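Side-chain contact in glycosylation Associate Protein 2 (Streptococcus agalactiae serotype V, PDB 6OYC), which probably takes part in the glycosylation and export of adhesins by the accessory Sec system: residues 41-46 with 58-63. Sequence-based numbering, arbitrary orientation.
Sequences TTENNY and RKISAL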
loop_
_atom_site.group_PDB
_atom_site.type_symbol
_atom_site.label_atom_id
_atom_site.label_comp_id
_atom_site.label_asym_id
_atom_site.label_seq_id
_atom_site.Cartn_x
_atom_site.Cartn_y
_atom_site.Cartn_z
ATOM N N THR B 41 -2.758 23.957 -27.175
ATOM C CA THR B 41 -1.701 24.462 -28.045
ATOM C C THR B 41 -0.495 24.933 -27.237
ATOM O O THR B 41 0.636 24.498 -27.483
ATOM C CB THR B 41 -2.252 25.601 -28.910
ATOM O OG1 THR B 41 -3.239 25.081 -29.813
ATOM C CG2 THR B 41 -1.126 26.310 -29.681
ATOM N N THR B 42 -0.716 25.824 -26.263
ATOM C CA THR B 42 0.391 26.337 -25.451
ATOM C C THR B 42 1.140 25.222 -24.734
ATOM O O THR B 42 2.377 25.203 -24.719
ATOM C CB THR B 42 -0.120 27.345 -24.433
ATOM O OG1 THR B 42 -0.694 28.454 -25.130
ATOM C CG2 THR B 42 1.033 27.858 -23.609
ATOM N N GLU B 43 0.419 24.280 -24.137
ATOM C CA GLU B 43 1.102 23.225 -23.403
ATOM C C GLU B 43 1.879 22.315 -24.344
ATOM O O GLU B 43 3.022 21.942 -24.056
ATOM C CB GLU B 43 0.096 22.431 -22.574
ATOM C CG GLU B 43 0.721 21.432 -21.627
ATOM C CD GLU B 43 1.604 22.068 -20.529
ATOM O OE1 GLU B 43 1.545 23.296 -20.302
ATOM O OE2 GLU B 43 2.349 21.313 -19.877
ATOM N N ASN B 44 1.281 21.946 -25.473
ATOM C CA ASN B 44 1.998 21.106 -26.427
ATOM C C ASN B 44 3.194 21.845 -27.032
ATOM O O ASN B 44 4.254 21.252 -27.243
ATOM C CB ASN B 44 1.037 20.613 -27.518
ATOM C CG ASN B 44 0.239 19.376 -27.086
ATOM O OD1 ASN B 44 0.631 18.654 -26.169
ATOM N ND2 ASN B 44 -0.883 19.140 -27.740
ATOM N N ASN B 45 3.055 23.137 -27.321
ATOM C CA ASN B 45 4.228 23.904 -27.716
ATOM C C ASN B 45 5.311 23.790 -26.650
ATOM O O ASN B 45 6.453 23.412 -26.944
ATOM C CB ASN B 45 3.854 25.367 -27.962
ATOM C CG ASN B 45 3.227 25.583 -29.326
ATOM O OD1 ASN B 45 3.248 24.689 -30.179
ATOM N ND2 ASN B 45 2.651 26.770 -29.540
ATOM N N TYR B 46 4.945 24.057 -25.388
ATOM C CA TYR B 46 5.913 23.957 -24.299
ATOM C C TYR B 46 6.539 22.567 -24.231
ATOM O O TYR B 46 7.757 22.438 -24.072
ATOM C CB TYR B 46 5.251 24.324 -22.966
ATOM C CG TYR B 46 6.143 24.099 -21.769
ATOM C CD1 TYR B 46 7.321 24.841 -21.592
ATOM C CD2 TYR B 46 5.828 23.140 -20.824
ATOM C CE1 TYR B 46 8.147 24.623 -20.497
ATOM C CE2 TYR B 46 6.648 22.920 -19.716
ATOM C CZ TYR B 46 7.802 23.660 -19.557
ATOM O OH TYR B 46 8.603 23.426 -18.460
ATOM N N ARG B 58 8.221 21.308 -16.693
ATOM C CA ARG B 58 7.618 21.399 -15.369
ATOM C C ARG B 58 6.326 20.583 -15.329
ATOM O O ARG B 58 5.580 20.528 -16.306
ATOM C CB ARG B 58 7.357 22.858 -14.992
ATOM C CG ARG B 58 6.338 23.552 -15.860
ATOM C CD ARG B 58 4.939 23.581 -15.213
ATOM N NE ARG B 58 3.919 24.129 -16.111
ATOM C CZ ARG B 58 3.449 23.519 -17.198
ATOM N NH1 ARG B 58 3.884 22.316 -17.539
ATOM N NH2 ARG B 58 2.525 24.115 -17.934
ATOM N N LYS B 59 6.090 19.915 -14.202
ATOM C CA LYS B 59 4.929 19.055 -13.998
ATOM C C LYS B 59 3.735 19.893 -13.558
ATOM O O LYS B 59 3.885 20.854 -12.794
ATOM C CB LYS B 59 5.255 17.991 -12.938
ATOM C CG LYS B 59 4.158 16.954 -12.628
ATOM C CD LYS B 59 4.502 16.170 -11.326
ATOM C CE LYS B 59 3.608 14.938 -11.095
ATOM N NZ LYS B 59 4.316 13.632 -11.314
ATOM N N ILE B 60 2.551 19.550 -14.057
ATOM C CA ILE B 60 1.299 20.053 -13.498
ATOM C C ILE B 60 0.721 18.924 -12.661
ATOM O O ILE B 60 0.376 17.861 -13.191
ATOM C CB ILE B 60 0.315 20.516 -14.579
ATOM C CG1 ILE B 60 0.977 21.548 -15.497
ATOM C CG2 ILE B 60 -0.923 21.118 -13.913
ATOM C CD1 ILE B 60 0.051 22.106 -16.567
ATOM N N SER B 61 0.628 19.144 -11.350
ATOM C CA SER B 61 0.391 18.045 -10.426
ATOM C C SER B 61 -1.087 17.750 -10.193
ATOM O O SER B 61 -1.424 16.676 -9.669
ATOM C CB SER B 61 1.079 18.346 -9.090
ATOM O OG SER B 61 2.471 18.162 -9.209
ATOM N N ALA B 62 -1.978 18.662 -10.565
ATOM C CA ALA B 62 -3.398 18.378 -10.426
ATOM C C ALA B 62 -4.193 19.200 -11.427
ATOM O O ALA B 62 -3.791 20.303 -11.825
ATOM C CB ALA B 62 -3.903 18.655 -9.003
ATOM N N LEU B 63 -5.328 18.643 -11.824
ATOM C CA LEU B 63 -6.333 19.336 -12.618
ATOM C C LEU B 63 -7.539 19.555 -11.717
ATOM O O LEU B 63 -8.151 18.589 -11.247
ATOM C CB LEU B 63 -6.715 18.519 -13.857
ATOM C CG LEU B 63 -7.915 19.028 -14.672
ATOM C CD1 LEU B 63 -7.618 20.425 -15.193
ATOM C CD2 LEU B 63 -8.270 18.059 -15.834
#
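Across this contact the backbones stay well apart, with Tyr46 CA 9.4 Å from Arg58 CA, so long side chains bridge the helix and the loop. The motif is part of a beta-alpha-beta crossover in a parallel sheet: helix 36-52 follows strand 26-31, and the chain then runs through residues 58-61 into strand 62-65. Strand 6-11 lies between these two strands.

Glu43 and Arg58 form a salt bridge and reach toward each other from opposite directions. The guanidinium edge meets the carboxylate end-on, through both terminal nitrogens. Arg58 NH2 donates to Glu43 OE1 at 2.7 Å, and Arg58 NH1 donates to Glu43 OE2 at 3.0 Å. Both oxygens are met on their syn side, and the two planes lie only 17° apart. Two nearly straight bonds therefore fix the carboxylate and the guanidinium against rotation. Glu43 is buried, and this pairing satisfies both of its oxygens; the adjacent positive charge would probably stabilise its ionised form.

Arg58 folds back over its own loop. Its chain bends at chi2, and Ile60 CG1 lies over the centre of one guanidinium face, 3.5 Å above the plane. Ile60 CD1 reaches the carboxylate more loosely. Ile60 also packs on Leu9 and Arg58 on Thr7, both of strand 6-11, while Phe80 touches Glu43.

Tyr46 makes the second link. Its ring stands steeply to the guanidinium, with the planes 69° apart. Tyr46 CE2, 3.6 Å from Arg58 NH1, lies over the face opposite Ile60 CG1. With CG anti to the backbone N, the ring extends from the helix toward the backbone of Arg58. There Arg58 N lies in the ring plane, at its edge, and donates to Tyr46 OH at 2.8 Å, with an N-H...O angle of 169°.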